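RsfP (Uncultured bacterium, PDB 4GLJ) probably catalyses the phosphorolysis of 5'-methylthioadenosine to adenine and 5-methylthioribose 1-phosphate, and here binds the dye rhodamine B. Local coordinates at residues 62-67 / 74-79; 35-40 / 46-51; 80-85 / 205-210; 84-89 / 292-297. All blocks are in the same frame, centred on the assembly; numbering follows the deposited sequence.

Interaction 1: 62-67 / 74-79; sequences LTRHGQ and SEVPYR. With PO4 (phosphate ion), chain D.
The imidazole of His-65 has the phosphate ion at its edge, phosphorus close to the ring plane, while Val-76 CG2 approaches the same ring obliquely from the chain that leads into helix 78-87. One face of the neighbouring Tyr-78 ring takes the other methyl of that valine, CG1 standing 3.7 Å above the plane over the ring centre. The Arg-64 guanidinium also meets the phosphate at its edge. This is an anion pocket beyond the end of strand 57-63, consistent with the phosphate site of the phosphorylase superfamily, although the ion probably came from the crystallisation liquor. Its atom O4 is shared: Arg-64 NH1 donates to it at 2.8 Å and His-65 NE2 at 2.8 Å, and both bonds are bent, with angles of 138° and 133° at the hydrogen. His-65 NE2 adds a weak bond to phosphate O1. Thr-199 OG1 and the backbone N of Ser-22 and Ala-98 also bond the ion. The histidine ring is steadied by a hydrogen bond from ND1 to Leu-71 O and by stacking on His-69, and it also touches rhodamine B. The Arg-64 chain is extended through chi2 and then bent at chi3 (-62°), so that NH1 reaches the phosphate while NE makes a salt bridge with Glu-203. A compact branched residue suits position 76: Val-76 needs no polar partner and can press on the base of the arginine and the tyrosine ring at once. Against Arg-64, Val-76 CG1 lies 4.0 Å from CG and Val-76 CG2 lies 3.7 Å from the carbonyl O.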
loop_
_atom_site.group_PDB
_atom_site.type_symbol
_atom_site.label_atom_id
_atom_site.label_comp_id
_atom_site.label_asym_id
_atom_site.label_seq_id
_atom_site.Cartn_x
_atom_site.Cartn_y
_atom_site.Cartn_z
ATOM N N LEU A 62 24.141 3.772 -14.408
ATOM C CA LEU A 62 23.541 2.510 -13.876
ATOM C C LEU A 62 22.216 2.322 -14.662
ATOM O O LEU A 62 21.392 3.232 -14.696
ATOM C CB LEU A 62 23.277 2.663 -12.383
ATOM C CG LEU A 62 22.540 1.484 -11.704
ATOM C CD1 LEU A 62 23.182 0.190 -12.215
ATOM C CD2 LEU A 62 22.735 1.576 -10.202
ATOM N N THR A 63 22.054 1.181 -15.347
ATOM C CA THR A 63 20.787 0.874 -16.048
ATOM C C THR A 63 19.871 0.316 -15.040
ATOM O O THR A 63 20.113 -0.791 -14.567
ATOM C CB THR A 63 20.976 -0.243 -17.084
ATOM O OG1 THR A 63 22.056 0.139 -17.912
ATOM C CG2 THR A 63 19.728 -0.359 -17.913
ATOM N N ARG A 64 18.814 1.063 -14.686
ATOM C CA ARG A 64 17.932 0.626 -13.645
ATOM C C ARG A 64 17.319 -0.818 -13.831
ATOM O O ARG A 64 17.211 -1.624 -12.856
ATOM C CB ARG A 64 16.803 1.704 -13.539
ATOM C CG ARG A 64 15.843 1.360 -12.464
ATOM C CD ARG A 64 14.732 2.368 -12.340
ATOM N NE ARG A 64 15.173 3.734 -11.997
ATOM C CZ ARG A 64 15.092 4.824 -12.761
ATOM N NH1 ARG A 64 14.692 4.762 -14.031
ATOM N NH2 ARG A 64 15.497 6.012 -12.269
ATOM N N HIS A 65 16.915 -1.122 -15.059
ATOM C CA HIS A 65 16.240 -2.417 -15.355
ATOM C C HIS A 65 17.153 -3.538 -15.695
ATOM O O HIS A 65 16.680 -4.635 -15.937
ATOM C CB HIS A 65 15.199 -2.258 -16.444
ATOM C CG HIS A 65 14.036 -1.384 -16.033
ATOM N ND1 HIS A 65 13.045 -1.827 -15.244
ATOM C CD2 HIS A 65 13.795 -0.027 -16.241
ATOM C CE1 HIS A 65 12.139 -0.832 -15.024
ATOM N NE2 HIS A 65 12.613 0.279 -15.607
ATOM N N GLY A 66 18.467 -3.289 -15.614
ATOM C CA GLY A 66 19.522 -4.228 -16.001
ATOM C C GLY A 66 19.706 -4.345 -17.495
ATOM O O GLY A 66 18.897 -3.833 -18.283
ATOM N N GLN A 67 20.747 -5.072 -17.907
ATOM C CA GLN A 67 20.899 -5.349 -19.328
ATOM C C GLN A 67 19.735 -6.168 -19.893
ATOM O O GLN A 67 19.164 -7.068 -19.240
ATOM C CB GLN A 67 22.280 -5.945 -19.658
ATOM C CG GLN A 67 22.838 -5.406 -20.992
ATOM C CD GLN A 67 22.569 -3.906 -21.216
ATOM O OE1 GLN A 67 21.703 -3.517 -22.040
ATOM N NE2 GLN A 67 23.282 -3.056 -20.462
ATOM N N SER A 74 8.995 -3.434 -9.600
ATOM C CA SER A 74 8.861 -3.933 -8.244
ATOM C C SER A 74 10.112 -4.687 -7.801
ATOM O O SER A 74 10.352 -4.755 -6.628
ATOM C CB SER A 74 7.663 -4.943 -8.088
ATOM O OG SER A 74 6.440 -4.329 -8.481
ATOM N N GLU A 75 10.913 -5.264 -8.706
ATOM C CA GLU A 75 11.964 -6.115 -8.205
ATOM C C GLU A 75 13.356 -5.433 -8.391
ATOM O O GLU A 75 14.398 -6.039 -8.150
ATOM C CB GLU A 75 11.914 -7.514 -8.875
ATOM C CG GLU A 75 12.278 -7.363 -10.341
ATOM C CD GLU A 75 12.058 -8.699 -11.117
ATOM O OE1 GLU A 75 12.009 -9.785 -10.475
ATOM O OE2 GLU A 75 12.012 -8.638 -12.347
ATOM N N VAL A 76 13.374 -4.183 -8.831
ATOM C CA VAL A 76 14.676 -3.508 -8.976
ATOM C C VAL A 76 15.369 -3.483 -7.597
ATOM O O VAL A 76 14.688 -3.119 -6.593
ATOM C CB VAL A 76 14.431 -2.129 -9.534
ATOM C CG1 VAL A 76 15.707 -1.243 -9.415
ATOM C CG2 VAL A 76 14.005 -2.234 -11.016
ATOM N N PRO A 77 16.686 -3.770 -7.518
ATOM C CA PRO A 77 17.262 -3.732 -6.195
ATOM C C PRO A 77 17.637 -2.263 -5.838
ATOM O O PRO A 77 18.853 -1.858 -5.849
ATOM C CB PRO A 77 18.531 -4.614 -6.358
ATOM C CG PRO A 77 19.003 -4.277 -7.778
ATOM C CD PRO A 77 17.712 -4.081 -8.556
ATOM N N TYR A 78 16.630 -1.497 -5.415
ATOM C CA TYR A 78 16.873 -0.049 -5.183
ATOM C C TYR A 78 17.934 0.203 -4.112
ATOM O O TYR A 78 18.717 1.117 -4.298
ATOM C CB TYR A 78 15.537 0.600 -4.730
ATOM C CG TYR A 78 14.533 0.633 -5.855
ATOM C CD1 TYR A 78 14.608 1.583 -6.838
ATOM C CD2 TYR A 78 13.546 -0.369 -5.930
ATOM C CE1 TYR A 78 13.698 1.563 -7.890
ATOM C CE2 TYR A 78 12.642 -0.394 -6.997
ATOM C CZ TYR A 78 12.774 0.511 -7.970
ATOM O OH TYR A 78 11.896 0.525 -8.995
ATOM N N ARG A 79 17.933 -0.516 -2.991
ATOM C CA ARG A 79 18.905 -0.311 -1.939
ATOM C C ARG A 79 20.339 -0.629 -2.358
ATOM O O ARG A 79 21.176 0.173 -2.153
ATOM C CB ARG A 79 18.532 -1.106 -0.688
ATOM C CG ARG A 79 17.446 -0.522 0.196
ATOM C CD ARG A 79 17.108 -1.431 1.359
ATOM N NE ARG A 79 16.759 -2.743 0.889
ATOM C CZ ARG A 79 16.681 -3.834 1.623
ATOM N NH1 ARG A 79 16.903 -3.815 2.910
ATOM N NH2 ARG A 79 16.362 -4.948 1.035
HETATM P P PO4 D . 11.696 3.764 -15.841
HETATM O O1 PO4 D . 10.683 2.825 -16.428
HETATM O O2 PO4 D . 12.141 4.568 -17.039
HETATM O O3 PO4 D . 10.954 4.543 -14.820
HETATM O O4 PO4 D . 12.897 3.050 -15.229
#

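Interaction 2: 35-40 / 46-51; sequences SVKIET and SDDIVL
The carbonyl oxygen of Val-36 is gripped twice, by a weak bond from Ile-49 N at 3.0 Å and by a bridging water. This is the last antiparallel pairing of strands 33-36 and 49-54, which join the outer part of the mixed sheet. Val-36 N completes the pair with a straighter bond (162°) to Ile-49 O, 2.8 Å away and in the carbonyl plane; the CA of Ser-35 also lies against that oxygen. Past Val-36 the strands part, and the water, which accepts from Ile-38 N and gives a weak bond to Asp-47 O, spans the divergence. Branched apolar residues suit the face shared by Val-36 and Ile-49, where Val-36 CG2 is 4.1 Å from Ile-49 CB; Leu-51 CD1 reaches in to both valine methyls, each at 3.9 Å. Ile-38 CD1 meets Ile-49 CD1 at 3.7 Å, and helix 78-87 covers them through Ala-84. On the other face Ser-35 OG lies beside Val-50 CG2. At the more exposed edge Lys-37, which also touches a crystal neighbour that may influence its bend at chi3 (-89°) and chi4, salt-bridges Asp-48, its NZ 2.9 Å from OD1 on that oxygen's syn lone pair.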
loop_
_atom_site.group_PDB
_atom_site.type_symbol
_atom_site.label_atom_id
_atom_site.label_comp_id
_atom_site.label_asym_id
_atom_site.label_seq_id
_atom_site.Cartn_x
_atom_site.Cartn_y
_atom_site.Cartn_z
ATOM N N SER A 35 33.662 -1.095 -16.612
ATOM C CA SER A 35 32.556 -1.567 -15.774
ATOM C C SER A 35 33.062 -1.953 -14.395
ATOM O O SER A 35 34.139 -2.532 -14.278
ATOM C CB SER A 35 31.910 -2.789 -16.398
ATOM O OG SER A 35 31.130 -2.416 -17.503
ATOM N N VAL A 36 32.294 -1.664 -13.351
ATOM C CA VAL A 36 32.701 -2.116 -12.026
ATOM C C VAL A 36 31.544 -2.917 -11.421
ATOM O O VAL A 36 30.367 -2.509 -11.535
ATOM C CB VAL A 36 33.191 -0.965 -11.105
ATOM C CG1 VAL A 36 34.458 -0.320 -11.693
ATOM C CG2 VAL A 36 32.108 0.074 -10.917
ATOM N N LYS A 37 31.878 -4.081 -10.864
ATOM C CA LYS A 37 30.914 -4.887 -10.129
ATOM C C LYS A 37 31.124 -4.491 -8.683
ATOM O O LYS A 37 32.231 -4.539 -8.183
ATOM C CB LYS A 37 31.174 -6.393 -10.312
ATOM C CG LYS A 37 29.952 -7.263 -9.973
ATOM C CD LYS A 37 30.269 -8.765 -10.077
ATOM C CE LYS A 37 30.014 -9.307 -11.487
ATOM N NZ LYS A 37 28.691 -8.795 -11.985
ATOM N N ILE A 38 30.080 -4.003 -8.043
ATOM C CA ILE A 38 30.180 -3.535 -6.667
ATOM C C ILE A 38 29.345 -4.513 -5.823
ATOM O O ILE A 38 28.197 -4.774 -6.172
ATOM C CB ILE A 38 29.673 -2.089 -6.568
ATOM C CG1 ILE A 38 30.607 -1.170 -7.362
ATOM C CG2 ILE A 38 29.561 -1.669 -5.104
ATOM C CD1 ILE A 38 30.123 0.242 -7.565
ATOM N N GLU A 39 29.915 -5.075 -4.756
ATOM C CA GLU A 39 29.142 -5.864 -3.808
ATOM C C GLU A 39 28.535 -4.901 -2.791
ATOM O O GLU A 39 29.137 -3.849 -2.488
ATOM C CB GLU A 39 30.018 -6.875 -3.100
ATOM C CG GLU A 39 30.851 -7.791 -4.019
ATOM C CD GLU A 39 30.070 -8.999 -4.559
ATOM O OE1 GLU A 39 28.877 -8.835 -4.952
ATOM O OE2 GLU A 39 30.658 -10.123 -4.587
ATOM N N THR A 40 27.289 -5.132 -2.374
ATOM C CA THR A 40 26.758 -4.300 -1.315
ATOM C C THR A 40 26.134 -5.205 -0.248
ATOM O O THR A 40 25.875 -6.413 -0.497
ATOM C CB THR A 40 25.713 -3.255 -1.762
ATOM O OG1 THR A 40 24.424 -3.878 -1.813
ATOM C CG2 THR A 40 26.063 -2.509 -3.116
ATOM N N SER A 46 21.513 -3.487 -10.104
ATOM C CA SER A 46 20.786 -3.970 -11.252
ATOM C C SER A 46 21.719 -4.489 -12.348
ATOM O O SER A 46 21.360 -5.423 -13.026
ATOM C CB SER A 46 19.966 -2.889 -11.849
ATOM O OG SER A 46 18.950 -2.428 -11.021
ATOM N N ASP A 47 22.900 -3.891 -12.506
ATOM C CA ASP A 47 23.881 -4.329 -13.506
ATOM C C ASP A 47 25.222 -3.766 -13.032
ATOM O O ASP A 47 25.243 -2.935 -12.107
ATOM C CB ASP A 47 23.469 -3.678 -14.830
ATOM C CG ASP A 47 24.273 -4.146 -16.028
ATOM O OD1 ASP A 47 25.025 -5.164 -15.958
ATOM O OD2 ASP A 47 24.148 -3.431 -17.073
ATOM N N ASP A 48 26.326 -4.175 -13.664
ATOM C CA ASP A 48 27.616 -3.526 -13.438
ATOM C C ASP A 48 27.465 -2.031 -13.708
ATOM O O ASP A 48 26.775 -1.640 -14.626
ATOM C CB ASP A 48 28.665 -4.109 -14.386
ATOM C CG ASP A 48 28.998 -5.560 -14.082
ATOM O OD1 ASP A 48 28.639 -6.079 -12.995
ATOM O OD2 ASP A 48 29.629 -6.195 -14.927
ATOM N N ILE A 49 27.997 -1.195 -12.834
ATOM C CA ILE A 49 28.006 0.219 -13.061
ATOM C C ILE A 49 29.097 0.585 -14.092
ATOM O O ILE A 49 30.259 0.120 -14.006
ATOM C CB ILE A 49 28.158 0.898 -11.706
ATOM C CG1 ILE A 49 26.820 0.732 -10.952
ATOM C CG2 ILE A 49 28.523 2.377 -11.835
ATOM C CD1 ILE A 49 27.035 0.735 -9.470
ATOM N N VAL A 50 28.691 1.329 -15.121
ATOM C CA VAL A 50 29.660 1.826 -16.127
ATOM C C VAL A 50 30.221 3.218 -15.721
ATOM O O VAL A 50 29.476 4.150 -15.390
ATOM C CB VAL A 50 29.091 1.916 -17.563
ATOM C CG1 VAL A 50 30.158 2.465 -18.535
ATOM C CG2 VAL A 50 28.671 0.550 -18.103
ATOM N N LEU A 51 31.537 3.320 -15.697
ATOM C CA LEU A 51 32.233 4.590 -15.458
ATOM C C LEU A 51 32.887 5.069 -16.742
ATOM O O LEU A 51 33.483 4.300 -17.491
ATOM C CB LEU A 51 33.275 4.484 -14.339
ATOM C CG LEU A 51 32.654 4.101 -12.986
ATOM C CD1 LEU A 51 33.720 3.456 -12.121
ATOM C CD2 LEU A 51 32.095 5.320 -12.301
HETATM O O HOH W 1 27.688 -3.419 -9.836
#

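Interaction 3: 80-85 / 205-210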
loop_
_atom_site.group_PDB
_atom_site.type_symbol
_atom_site.label_atom_id
_atom_site.label_comp_id
_atom_site.label_asym_id
_atom_site.label_seq_id
_atom_site.Cartn_x
_atom_site.Cartn_y
_atom_site.Cartn_z
ATOM N N ALA A 80 20.583 -1.766 -3.009
ATOM C CA ALA A 80 21.902 -2.023 -3.674
ATOM C C ALA A 80 22.364 -0.983 -4.642
ATOM O O ALA A 80 23.534 -0.616 -4.623
ATOM C CB ALA A 80 21.961 -3.445 -4.279
ATOM N N ASN A 81 21.487 -0.489 -5.503
ATOM C CA ASN A 81 21.877 0.500 -6.515
ATOM C C ASN A 81 22.350 1.814 -5.865
ATOM O O ASN A 81 23.388 2.354 -6.234
ATOM C CB ASN A 81 20.675 0.823 -7.414
ATOM C CG ASN A 81 20.316 -0.333 -8.363
ATOM O OD1 ASN A 81 21.134 -1.271 -8.524
ATOM N ND2 ASN A 81 19.147 -0.249 -9.037
ATOM N N ILE A 82 21.604 2.271 -4.860
ATOM C CA ILE A 82 21.909 3.576 -4.239
ATOM C C ILE A 82 23.106 3.333 -3.378
ATOM O O ILE A 82 23.999 4.160 -3.364
ATOM C CB ILE A 82 20.644 4.076 -3.420
ATOM C CG1 ILE A 82 19.520 4.534 -4.371
ATOM C CG2 ILE A 82 21.034 5.237 -2.502
ATOM C CD1 ILE A 82 19.897 5.576 -5.422
ATOM N N TYR A 83 23.189 2.180 -2.675
ATOM C CA TYR A 83 24.337 1.940 -1.819
ATOM C C TYR A 83 25.631 1.901 -2.683
ATOM O O TYR A 83 26.696 2.485 -2.347
ATOM C CB TYR A 83 24.221 0.617 -1.064
ATOM C CG TYR A 83 25.233 0.473 0.088
ATOM C CD1 TYR A 83 24.899 0.858 1.393
ATOM C CD2 TYR A 83 26.537 -0.030 -0.122
ATOM C CE1 TYR A 83 25.823 0.729 2.451
ATOM C CE2 TYR A 83 27.466 -0.155 0.926
ATOM C CZ TYR A 83 27.088 0.236 2.208
ATOM O OH TYR A 83 27.990 0.161 3.253
ATOM N N ALA A 84 25.566 1.181 -3.793
ATOM C CA ALA A 84 26.732 1.085 -4.704
ATOM C C ALA A 84 27.208 2.485 -5.194
ATOM O O ALA A 84 28.398 2.753 -5.235
ATOM C CB ALA A 84 26.368 0.176 -5.872
ATOM N N LEU A 85 26.275 3.380 -5.496
ATOM C CA LEU A 85 26.630 4.692 -6.051
ATOM C C LEU A 85 27.233 5.498 -4.902
ATOM O O LEU A 85 28.225 6.190 -5.091
ATOM C CB LEU A 85 25.408 5.402 -6.636
ATOM C CG LEU A 85 24.834 4.765 -7.909
ATOM C CD1 LEU A 85 23.584 5.500 -8.378
ATOM C CD2 LEU A 85 25.883 4.737 -9.050
ATOM N N LYS A 205 13.775 8.297 -1.927
ATOM C CA LYS A 205 13.901 8.169 -0.459
ATOM C C LYS A 205 15.331 7.652 -0.085
ATOM O O LYS A 205 15.948 8.116 0.881
ATOM C CB LYS A 205 12.817 7.165 0.062
ATOM C CG LYS A 205 11.406 7.793 0.027
ATOM C CD LYS A 205 10.371 6.748 0.497
ATOM C CE LYS A 205 9.058 7.543 0.700
ATOM N NZ LYS A 205 7.846 6.641 0.894
ATOM N N LEU A 206 15.744 6.599 -0.726
ATOM C CA LEU A 206 17.029 5.963 -0.461
ATOM C C LEU A 206 18.200 6.924 -0.761
ATOM O O LEU A 206 19.160 6.999 0.010
ATOM C CB LEU A 206 17.151 4.647 -1.269
ATOM C CG LEU A 206 16.076 3.613 -0.775
ATOM C CD1 LEU A 206 15.929 2.440 -1.761
ATOM C CD2 LEU A 206 16.406 3.074 0.636
ATOM N N ALA A 207 18.104 7.653 -1.862
ATOM C CA ALA A 207 19.138 8.642 -2.241
ATOM C C ALA A 207 19.192 9.689 -1.123
ATOM O O ALA A 207 20.297 10.115 -0.699
ATOM C CB ALA A 207 18.764 9.303 -3.597
ATOM N N ARG A 208 18.029 10.122 -0.609
ATOM C CA ARG A 208 18.025 11.122 0.464
ATOM C C ARG A 208 18.696 10.562 1.733
ATOM O O ARG A 208 19.514 11.241 2.376
ATOM C CB ARG A 208 16.593 11.570 0.769
ATOM C CG ARG A 208 16.459 12.712 1.770
ATOM C CD ARG A 208 17.223 14.024 1.452
ATOM N NE ARG A 208 16.891 14.493 0.093
ATOM C CZ ARG A 208 15.871 15.317 -0.170
ATOM N NH1 ARG A 208 15.115 15.797 0.848
ATOM N NH2 ARG A 208 15.660 15.767 -1.410
ATOM N N GLU A 209 18.359 9.318 2.096
ATOM C CA GLU A 209 18.985 8.692 3.274
ATOM C C GLU A 209 20.478 8.522 3.100
ATOM O O GLU A 209 21.224 8.458 4.111
ATOM C CB GLU A 209 18.399 7.303 3.549
ATOM C CG GLU A 209 16.954 7.389 4.057
ATOM C CD GLU A 209 16.395 6.039 4.440
ATOM O OE1 GLU A 209 17.018 5.006 4.033
ATOM O OE2 GLU A 209 15.317 6.012 5.131
ATOM N N ALA A 210 20.895 8.361 1.843
ATOM C CA ALA A 210 22.306 8.221 1.533
ATOM C C ALA A 210 23.000 9.561 1.368
ATOM O O ALA A 210 24.153 9.608 0.919
ATOM C CB ALA A 210 22.502 7.404 0.280
#
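From CB outwards, Ile-82 lays each of its carbons against the chain 206-210. CB itself is 4.1 Å from Leu-206 CB, and the two side chains cross obliquely. On one branch, CG1 comes closer to the same carbon, at 3.9 Å from Leu-206 CB, and CD1 continues to Ala-207, its methyl 4.3 Å from that residue's CB. The other branch, CG2, dips to the helix backbone: it lies 3.6 Å from Leu-206 O and 3.9 Å from Ala-207 N, and meets Ala-210 CB at 3.8 Å. A chi1 of -72° sets CG1 anti to the carbonyl carbon and CG2 anti to the backbone N, which points CG1-CD1 at Ala-207 and CG2 at Ala-210.

Here two helices of the alpha/beta fold, 78-87 and 200-209, pack beside each other. Ile-82 also touches Ile-19 of strand 16-20, so it fills the angle between sheet and helix. A beta-branched residue suits this place because it offers two arms close to the backbone, and Ala-207 and, just past the helix end, Ala-210 are small enough to let it approach. Around the contact the second helix turns elsewhere: Glu-209 bonds Gln-178 of a neighbouring subunit, and Lys-205 forms a salt bridge with Asp-119. The methyl beside Leu-206 O makes no demand on that oxygen, which already accepts the bond from Ala-210 N at 2.9 Å. No hydrogen bond crosses; the side chains meet only through carbon, though one methyl rests on the helix backbone, so shape and the exclusion of water hold the contact.

Interaction 4: 84-89 / 292-297; sequences ALKTLG and LAALLP
A Schellman motif closes the C-terminal end of helix 78-87, and the side chains of Lys-86 and Thr-87, near that end, pack against the short 3-10 turn 293-295 near the end of the chain. Gly-89 takes the positive phi (87°) of the motif, where a side chain would jam against the preceding carbonyl, and its N bonds Lys-86 O at 2.9 Å. Ala-294 presses its methyl between the two residues: CB is 4.0 Å from Lys-86 CG and 4.1 Å from Thr-87 CG2. Its small size lets the turn come close. The lysine chain, bent at chi2 (69°), runs alongside the alanine carbonyl, with CG 3.4 Å and CE 3.3 Å from Ala-294 O, and its ammonium goes on to Ala-210 O. Thr-87 turns its hydroxyl back on the helix, OG1 donating to Ala-84 O at 2.7 Å from a position tilted out of the carbonyl plane, and so leaves its methyl for Ala-294. A further tie is the hydrogen bond of Tyr-83 OH with Ala-294 N. Since CE adjoins the ammonium, its hydrogens are probably polarised, which may make their closeness to the carbonyl mildly attractive although no hydrogen bond joins the two segments directly.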
loop_
_atom_site.group_PDB
_atom_site.type_symbol
_atom_site.label_atom_id
_atom_site.label_comp_id
_atom_site.label_asym_id
_atom_site.label_seq_id
_atom_site.Cartn_x
_atom_site.Cartn_y
_atom_site.Cartn_z
ATOM N N ALA A 84 25.566 1.181 -3.793
ATOM C CA ALA A 84 26.732 1.085 -4.704
ATOM C C ALA A 84 27.208 2.485 -5.194
ATOM O O ALA A 84 28.398 2.753 -5.235
ATOM C CB ALA A 84 26.368 0.176 -5.872
ATOM N N LEU A 85 26.275 3.380 -5.496
ATOM C CA LEU A 85 26.630 4.692 -6.051
ATOM C C LEU A 85 27.233 5.498 -4.902
ATOM O O LEU A 85 28.225 6.190 -5.091
ATOM C CB LEU A 85 25.408 5.402 -6.636
ATOM C CG LEU A 85 24.834 4.765 -7.909
ATOM C CD1 LEU A 85 23.584 5.500 -8.378
ATOM C CD2 LEU A 85 25.883 4.737 -9.050
ATOM N N LYS A 86 26.634 5.398 -3.707
ATOM C CA LYS A 86 27.313 5.927 -2.515
ATOM C C LYS A 86 28.764 5.485 -2.329
ATOM O O LYS A 86 29.621 6.327 -2.043
ATOM C CB LYS A 86 26.504 5.632 -1.223
ATOM C CG LYS A 86 27.087 6.399 -0.047
ATOM C CD LYS A 86 26.825 7.919 -0.265
ATOM C CE LYS A 86 27.351 8.648 0.995
ATOM N NZ LYS A 86 27.014 10.117 0.978
ATOM N N THR A 87 29.076 4.212 -2.522
ATOM C CA THR A 87 30.439 3.756 -2.367
ATOM C C THR A 87 31.384 4.388 -3.398
ATOM O O THR A 87 32.599 4.446 -3.175
ATOM C CB THR A 87 30.607 2.224 -2.425
ATOM O OG1 THR A 87 30.397 1.755 -3.767
ATOM C CG2 THR A 87 29.676 1.520 -1.428
ATOM N N LEU A 88 30.844 4.899 -4.497
ATOM C CA LEU A 88 31.724 5.521 -5.529
ATOM C C LEU A 88 31.963 6.999 -5.196
ATOM O O LEU A 88 32.710 7.685 -5.873
ATOM C CB LEU A 88 31.046 5.369 -6.916
ATOM C CG LEU A 88 31.013 3.932 -7.482
ATOM C CD1 LEU A 88 30.123 3.769 -8.725
ATOM C CD2 LEU A 88 32.456 3.531 -7.809
ATOM N N GLY A 89 31.265 7.505 -4.178
ATOM C CA GLY A 89 31.359 8.908 -3.772
ATOM C C GLY A 89 30.422 9.841 -4.500
ATOM O O GLY A 89 30.604 11.053 -4.519
ATOM N N LEU A 292 25.437 -0.387 7.422
ATOM C CA LEU A 292 25.165 1.008 7.057
ATOM C C LEU A 292 26.392 1.836 6.774
ATOM O O LEU A 292 26.285 3.080 6.605
ATOM C CB LEU A 292 24.388 1.698 8.193
ATOM C CG LEU A 292 23.011 1.051 8.556
ATOM C CD1 LEU A 292 22.432 1.867 9.738
ATOM C CD2 LEU A 292 22.106 1.064 7.318
ATOM N N ALA A 293 27.553 1.170 6.740
ATOM C CA ALA A 293 28.841 1.890 6.778
ATOM C C ALA A 293 28.931 3.081 5.802
ATOM O O ALA A 293 29.246 4.222 6.206
ATOM C CB ALA A 293 29.980 0.900 6.547
ATOM N N ALA A 294 28.673 2.837 4.513
ATOM C CA ALA A 294 28.802 3.925 3.487
ATOM C C ALA A 294 27.865 5.147 3.697
ATOM O O ALA A 294 28.126 6.225 3.157
ATOM C CB ALA A 294 28.585 3.376 2.098
ATOM N N LEU A 295 26.804 4.996 4.497
ATOM C CA LEU A 295 25.811 6.058 4.680
ATOM C C LEU A 295 26.136 6.902 5.891
ATOM O O LEU A 295 25.609 8.005 6.056
ATOM C CB LEU A 295 24.422 5.461 4.921
ATOM C CG LEU A 295 23.998 4.340 3.988
ATOM C CD1 LEU A 295 22.660 3.737 4.451
ATOM C CD2 LEU A 295 23.935 4.827 2.535
ATOM N N LEU A 296 26.993 6.384 6.761
ATOM C CA LEU A 296 27.211 7.038 8.016
ATOM C C LEU A 296 28.398 7.976 7.915
ATOM O O LEU A 296 29.362 7.729 7.163
ATOM C CB LEU A 296 27.455 5.994 9.127
ATOM C CG LEU A 296 26.155 5.224 9.425
ATOM C CD1 LEU A 296 26.487 4.053 10.332
ATOM C CD2 LEU A 296 25.035 6.091 10.003
ATOM N N PRO A 297 28.368 9.049 8.701
ATOM C CA PRO A 297 29.511 9.935 8.709
ATOM C C PRO A 297 30.709 9.191 9.290
ATOM O O PRO A 297 31.812 9.207 8.750
ATOM C CB PRO A 297 29.062 11.080 9.622
ATOM C CG PRO A 297 28.048 10.472 10.524
ATOM C CD PRO A 297 27.349 9.420 9.700
ATOM O OXT PRO A 297 30.588 8.508 10.304
#

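Overall arrangement
From the N terminus, interaction 2 comes first, closing the short excursion 41-45 between two paired strands. Interaction 1 follows in series, closing 68-73 between the end of strand 57-63 and the start of helix 78-87; the bond of Ser-46 OG to Arg-64 O joins the two. Interactions 3 and 4 come after both, starting from overlapping residues of that helix, with Ala-84 and Leu-85 in common; interaction 3 brings in helix 200-209, and interaction 4 closes the longer loop, to the C-terminal turn. Their centres are about 8 Å apart. Helix 78-87 thus ties the sheet, a second helix and the chain end, with Ala-84 also touching Ile-49 of interaction 2.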